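Local atomic coordinates of acetyl xylan esterase (Paenibacillus sp. R4, PDB entry 6AGQ), a protein that probably removes acetyl groups from acetylated xylan, as a cold-active esterase of the alpha/beta-hydrolase clan. Residues A[29-34]-A[157-162]; A[23-28]-A[259-264]. All coordinates share one frame; numbering follows the deposited sequence.

Contact 1. Residues A[29-34]-A[157-162]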
loop_
_atom_site.group_PDB
_atom_site.type_symbol
_atom_site.label_atom_id
_atom_site.label_comp_id
_atom_site.label_asym_id
_atom_site.label_seq_id
_atom_site.Cartn_x
_atom_site.Cartn_y
_atom_site.Cartn_z
ATOM N N ASP A 29 -32.862 -25.255 -22.052
ATOM C CA ASP A 29 -33.849 -25.136 -23.139
ATOM C C ASP A 29 -35.251 -24.695 -22.663
ATOM O O ASP A 29 -35.996 -24.138 -23.460
ATOM C CB ASP A 29 -33.837 -26.280 -24.153
ATOM C CG ASP A 29 -33.705 -27.572 -23.527
ATOM O OD1 ASP A 29 -34.178 -27.628 -22.383
ATOM O OD2 ASP A 29 -33.105 -28.494 -24.132
ATOM N N ASN A 30 -35.578 -24.871 -21.373
ATOM C CA ASN A 30 -36.727 -24.179 -20.783
ATOM C C ASN A 30 -36.517 -22.659 -20.797
ATOM O O ASN A 30 -37.411 -21.911 -21.199
ATOM C CB ASN A 30 -37.012 -24.607 -19.307
ATOM C CG ASN A 30 -37.670 -26.011 -19.188
ATOM O OD1 ASN A 30 -38.183 -26.591 -20.159
ATOM N ND2 ASN A 30 -37.621 -26.561 -17.989
ATOM N N ALA A 31 -35.364 -22.192 -20.321
ATOM C CA ALA A 31 -35.128 -20.747 -20.303
ATOM C C ALA A 31 -35.138 -20.194 -21.702
ATOM O O ALA A 31 -35.658 -19.129 -21.915
ATOM C CB ALA A 31 -33.841 -20.415 -19.612
ATOM N N LYS A 32 -34.593 -20.927 -22.651
ATOM C CA LYS A 32 -34.639 -20.534 -24.052
ATOM C C LYS A 32 -36.067 -20.465 -24.660
ATOM O O LYS A 32 -36.310 -19.598 -25.473
ATOM C CB LYS A 32 -33.775 -21.462 -24.924
ATOM C CG LYS A 32 -32.299 -21.130 -24.916
ATOM C CD LYS A 32 -31.526 -21.934 -25.944
ATOM C CE LYS A 32 -30.688 -23.014 -25.292
ATOM N NZ LYS A 32 -29.911 -23.767 -26.297
ATOM N N ALA A 33 -36.957 -21.411 -24.316
ATOM C CA ALA A 33 -38.330 -21.432 -24.837
ATOM C C ALA A 33 -39.083 -20.230 -24.298
ATOM O O ALA A 33 -39.852 -19.617 -25.008
ATOM C CB ALA A 33 -39.046 -22.730 -24.480
ATOM N N LEU A 34 -38.807 -19.856 -23.060
ATOM C CA LEU A 34 -39.271 -18.578 -22.528
ATOM C C LEU A 34 -38.796 -17.386 -23.362
ATOM O O LEU A 34 -39.598 -16.534 -23.713
ATOM C CB LEU A 34 -38.898 -18.431 -21.047
ATOM C CG LEU A 34 -39.878 -19.143 -20.062
ATOM C CD1 LEU A 34 -40.799 -18.134 -19.371
ATOM C CD2 LEU A 34 -40.717 -20.302 -20.642
ATOM N N VAL A 157 -29.122 -12.434 -18.066
ATOM C CA VAL A 157 -27.964 -11.908 -18.848
ATOM C C VAL A 157 -27.618 -12.805 -20.035
ATOM O O VAL A 157 -27.424 -12.318 -21.175
ATOM C CB VAL A 157 -26.738 -11.649 -17.923
ATOM C CG1 VAL A 157 -25.562 -11.114 -18.686
ATOM C CG2 VAL A 157 -27.129 -10.651 -16.827
ATOM N N TYR A 158 -27.556 -14.132 -19.800
ATOM C CA TYR A 158 -27.196 -15.062 -20.872
ATOM C C TYR A 158 -28.241 -15.078 -21.953
ATOM O O TYR A 158 -27.927 -15.142 -23.150
ATOM C CB TYR A 158 -26.949 -16.484 -20.369
ATOM C CG TYR A 158 -25.663 -16.685 -19.593
ATOM C CD1 TYR A 158 -24.945 -15.624 -19.055
ATOM C CD2 TYR A 158 -25.182 -17.940 -19.362
ATOM C CE1 TYR A 158 -23.783 -15.832 -18.336
ATOM C CE2 TYR A 158 -24.039 -18.131 -18.573
ATOM C CZ TYR A 158 -23.354 -17.092 -18.097
ATOM O OH TYR A 158 -22.228 -17.261 -17.350
ATOM N N LEU A 159 -29.490 -15.003 -21.551
ATOM C CA LEU A 159 -30.566 -14.875 -22.554
ATOM C C LEU A 159 -30.477 -13.590 -23.381
ATOM O O LEU A 159 -30.757 -13.617 -24.581
ATOM C CB LEU A 159 -31.940 -14.947 -21.842
ATOM C CG LEU A 159 -32.221 -16.279 -21.190
ATOM C CD1 LEU A 159 -33.543 -16.227 -20.445
ATOM C CD2 LEU A 159 -32.234 -17.458 -22.157
ATOM N N ASP A 160 -30.191 -12.448 -22.747
ATOM C CA ASP A 160 -29.959 -11.168 -23.510
ATOM C C ASP A 160 -28.851 -11.344 -24.562
ATOM O O ASP A 160 -28.947 -10.802 -25.678
ATOM C CB ASP A 160 -29.521 -10.042 -22.624
ATOM C CG ASP A 160 -30.549 -9.671 -21.545
ATOM O OD1 ASP A 160 -31.768 -9.963 -21.717
ATOM O OD2 ASP A 160 -30.120 -9.094 -20.478
ATOM N N CYS A 161 -27.823 -12.138 -24.194
ATOM C CA CYS A 161 -26.652 -12.392 -25.013
ATOM C C CYS A 161 -26.962 -13.266 -26.184
ATOM O O CYS A 161 -26.283 -13.151 -27.187
ATOM C CB CYS A 161 -25.461 -12.965 -24.193
ATOM S SG CYS A 161 -24.769 -11.773 -22.996
ATOM N N ILE A 162 -27.913 -14.192 -26.025
ATOM C CA ILE A 162 -28.395 -15.030 -27.138
ATOM C C ILE A 162 -29.323 -14.201 -28.037
ATOM O O ILE A 162 -29.348 -14.310 -29.299
ATOM C CB ILE A 162 -29.127 -16.292 -26.582
ATOM C CG1 ILE A 162 -28.077 -17.326 -26.094
ATOM C CG2 ILE A 162 -30.105 -16.924 -27.605
ATOM C CD1 ILE A 162 -28.693 -18.376 -25.162
#

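Contact 2. Residues A[23-28]-A[259-264]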
loop_
_atom_site.group_PDB
_atom_site.type_symbol
_atom_site.label_atom_id
_atom_site.label_comp_id
_atom_site.label_asym_id
_atom_site.label_seq_id
_atom_site.Cartn_x
_atom_site.Cartn_y
_atom_site.Cartn_z
ATOM N N ASP A 23 -29.589 -32.147 -15.168
ATOM C CA ASP A 23 -30.585 -31.338 -15.855
ATOM C C ASP A 23 -30.046 -29.974 -16.415
ATOM O O ASP A 23 -30.842 -29.052 -16.677
ATOM C CB ASP A 23 -31.742 -31.086 -14.861
ATOM C CG ASP A 23 -31.413 -29.966 -13.860
ATOM O OD1 ASP A 23 -30.225 -29.703 -13.635
ATOM O OD2 ASP A 23 -32.309 -29.338 -13.311
ATOM N N PHE A 24 -28.726 -29.833 -16.609
ATOM C CA PHE A 24 -28.133 -28.614 -17.250
ATOM C C PHE A 24 -28.817 -28.272 -18.568
ATOM O O PHE A 24 -29.266 -27.106 -18.742
ATOM C CB PHE A 24 -26.635 -28.784 -17.477
ATOM C CG PHE A 24 -25.886 -27.546 -17.935
ATOM C CD1 PHE A 24 -25.742 -27.253 -19.313
ATOM C CD2 PHE A 24 -25.206 -26.746 -17.009
ATOM C CE1 PHE A 24 -25.004 -26.168 -19.732
ATOM C CE2 PHE A 24 -24.424 -25.658 -17.444
ATOM C CZ PHE A 24 -24.319 -25.377 -18.804
ATOM N N ASP A 25 -28.908 -29.247 -19.487
ATOM C CA ASP A 25 -29.533 -28.952 -20.800
ATOM C C ASP A 25 -31.030 -28.650 -20.684
ATOM O O ASP A 25 -31.538 -27.673 -21.296
ATOM C CB ASP A 25 -29.237 -30.022 -21.844
ATOM C CG ASP A 25 -27.735 -30.160 -22.113
ATOM O OD1 ASP A 25 -27.037 -29.120 -22.189
ATOM O OD2 ASP A 25 -27.228 -31.305 -22.224
ATOM N N LEU A 26 -31.726 -29.423 -19.860
ATOM C CA LEU A 26 -33.138 -29.116 -19.568
ATOM C C LEU A 26 -33.368 -27.675 -18.980
ATOM O O LEU A 26 -34.252 -26.962 -19.434
ATOM C CB LEU A 26 -33.749 -30.174 -18.663
ATOM C CG LEU A 26 -35.191 -29.912 -18.198
ATOM C CD1 LEU A 26 -36.101 -29.909 -19.414
ATOM C CD2 LEU A 26 -35.631 -30.951 -17.161
ATOM N N PHE A 27 -32.604 -27.277 -17.980
ATOM C CA PHE A 27 -32.729 -25.905 -17.412
ATOM C C PHE A 27 -32.611 -24.848 -18.522
ATOM O O PHE A 27 -33.442 -23.927 -18.578
ATOM C CB PHE A 27 -31.673 -25.670 -16.350
ATOM C CG PHE A 27 -31.586 -24.252 -15.879
ATOM C CD1 PHE A 27 -32.410 -23.797 -14.855
ATOM C CD2 PHE A 27 -30.661 -23.379 -16.431
ATOM C CE1 PHE A 27 -32.316 -22.477 -14.413
ATOM C CE2 PHE A 27 -30.561 -22.065 -16.012
ATOM C CZ PHE A 27 -31.383 -21.613 -14.993
ATOM N N TRP A 28 -31.606 -25.005 -19.403
ATOM C CA TRP A 28 -31.375 -24.072 -20.474
ATOM C C TRP A 28 -32.409 -24.102 -21.601
ATOM O O TRP A 28 -32.803 -23.014 -22.117
ATOM C CB TRP A 28 -29.933 -24.091 -21.015
ATOM C CG TRP A 28 -28.975 -23.437 -20.061
ATOM C CD1 TRP A 28 -27.967 -24.043 -19.349
ATOM C CD2 TRP A 28 -28.934 -22.052 -19.707
ATOM N NE1 TRP A 28 -27.347 -23.131 -18.568
ATOM C CE2 TRP A 28 -27.912 -21.902 -18.758
ATOM C CE3 TRP A 28 -29.693 -20.930 -20.080
ATOM C CZ2 TRP A 28 -27.586 -20.669 -18.189
ATOM C CZ3 TRP A 28 -29.397 -19.705 -19.498
ATOM C CH2 TRP A 28 -28.368 -19.592 -18.536
ATOM N N ALA A 259 -18.089 -24.452 -22.129
ATOM C CA ALA A 259 -16.963 -24.896 -23.035
ATOM C C ALA A 259 -17.135 -26.302 -23.580
ATOM O O ALA A 259 -16.804 -26.589 -24.713
ATOM C CB ALA A 259 -15.620 -24.837 -22.319
ATOM N N SER A 260 -17.708 -27.160 -22.751
ATOM C CA SER A 260 -17.956 -28.569 -23.105
ATOM C C SER A 260 -19.010 -28.721 -24.244
ATOM O O SER A 260 -19.113 -29.763 -24.853
ATOM C CB SER A 260 -18.410 -29.272 -21.822
ATOM O OG SER A 260 -19.250 -30.326 -22.116
ATOM N N ARG A 261 -19.821 -27.682 -24.485
ATOM C CA ARG A 261 -20.824 -27.691 -25.576
ATOM C C ARG A 261 -20.514 -26.774 -26.768
ATOM O O ARG A 261 -21.329 -26.696 -27.654
ATOM C CB ARG A 261 -22.200 -27.360 -24.995
ATOM C CG ARG A 261 -22.705 -28.432 -24.033
ATOM C CD ARG A 261 -23.112 -27.817 -22.720
ATOM N NE ARG A 261 -23.856 -28.764 -21.919
ATOM C CZ ARG A 261 -23.449 -29.337 -20.787
ATOM N NH1 ARG A 261 -22.261 -29.077 -20.260
ATOM N NH2 ARG A 261 -24.275 -30.181 -20.148
ATOM N N ILE A 262 -19.371 -26.076 -26.758
ATOM C CA ILE A 262 -18.900 -25.227 -27.850
ATOM C C ILE A 262 -18.270 -26.044 -28.954
ATOM O O ILE A 262 -17.298 -26.768 -28.692
ATOM C CB ILE A 262 -17.850 -24.189 -27.358
ATOM C CG1 ILE A 262 -18.488 -23.260 -26.314
ATOM C CG2 ILE A 262 -17.280 -23.376 -28.515
ATOM C CD1 ILE A 262 -17.570 -22.277 -25.665
ATOM N N LYS A 263 -18.797 -25.920 -30.170
ATOM C CA LYS A 263 -18.198 -26.539 -31.411
ATOM C C LYS A 263 -17.527 -25.546 -32.364
ATOM O O LYS A 263 -16.787 -25.940 -33.278
ATOM C CB LYS A 263 -19.260 -27.280 -32.236
ATOM C CG LYS A 263 -19.651 -28.660 -31.728
ATOM C CD LYS A 263 -21.011 -28.684 -31.026
ATOM C CE LYS A 263 -21.782 -29.987 -31.290
ATOM N NZ LYS A 263 -20.939 -31.191 -31.041
ATOM N N ALA A 264 -17.847 -24.268 -32.179
ATOM C CA ALA A 264 -17.091 -23.168 -32.719
ATOM C C ALA A 264 -15.593 -23.333 -32.497
ATOM O O ALA A 264 -15.160 -23.890 -31.512
ATOM C CB ALA A 264 -17.599 -21.806 -32.114
#

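Contact 1. Residues A[29-34]-A[157-162]
L159 reaches A31 and K32 because its CG stands anti to its own carbonyl carbon (chi1 -65°) and its chain then runs on with CD1 anti to CA (chi2 176°). This common leucine shape carries the forked end across from helix 153-170 to helix 24-36, where the two methyls settle on one carbonyl oxygen: CD2 of L159 lies 3.8 Å from A31 O and CD1 of L159 lies 3.9 Å from the same oxygen. The CD2 branch also touches the A31 side chain, its distance to A31 CB being 4.2 Å, and reaches the K32 backbone, with K32 N likewise 4.2 Å from L159 CD2. Alanine suits this place, since a single methyl leaves room for the leucine to rest on the helix backbone itself, and K32 and L159 bring their CA atoms to 7.1 Å. One turn further along, I162 adds a further apolar side chain: its CD1 lies 4.5 Å from K32 CG, a looser approach, so lysine contributes its methylene chain here rather than its charge. The ammonium group is carried past the contact to L197 O of helix 186-197, which also packs against I162, C161 and Y158. In this alpha/beta-hydrolase fold the contact sets helix 24-36 against helix 153-170, with helix 186-197 completing the neighbourhood. The contact rests on van der Waals packing of leucine methyls against a backbone carbonyl and one alanine methyl, and nothing polar pairs across it; the lysine's charge goes to the C-terminal end of helix 186-197, where the helix's partial negative charge would probably favour the protonated amine.

Contact 2. Residues A[23-28]-A[259-264]
R261 meets D25 and F24 from a type I beta turn, A259 to I262, that leads into strand 265-271 of the alpha/beta-hydrolase sheet, while its partners stand on the first turn of helix 24-36. The charged part is a salt bridge through one hydrogen bond: R261 NE gives its N-H to D25 OD1 at 3.2 Å. The oxygen receives it on its syn lone pair and lies near the guanidinium plane, but the carboxylate is turned 65° from that plane, so the pair is not a flat, two-pronged one. Aspartate suits the start of a helix, where its charge probably also interacts favourably with the helix dipole.

The second kind of contact is face packing. With CG anti to its backbone N (chi1 -172°), F24 brings its rim over one face of the guanidinium, the planes inclined 37° to each other, and CD1 of F24 comes 3.4 Å from R261 CZ. Beyond the two segments, R261 NH1 bonds N20 OD1 and N257 O, which fixes the group's rotation. A leucine in place of R261 would probably leave D25 without its opposite charge and N20 without this donor. The ring's other face is taken by W28 of the same helix, whose CD1 sits 3.7 Å above the plane of F24.

Helix 24-36, near the N terminus, supplies one side of both contacts: its first turn enters contact 2 and the following residues enter contact 1. Contact 1 closes the first loop when the chain, having laid down five strands from 43-46 to 114-118, returns as helix 153-170. The chain then passes strands 179-184 and 203-207 and several helices before the turn ahead of strand 265-271 closes contact 2, so the smaller loop lies within the larger. The centres are 12 Å apart and the two join directly, Y158 CD2 lying 3.7 Å from W28 CH2. Together they tie helix 24-36 to helix 153-170 and to the turn before strand 265-271.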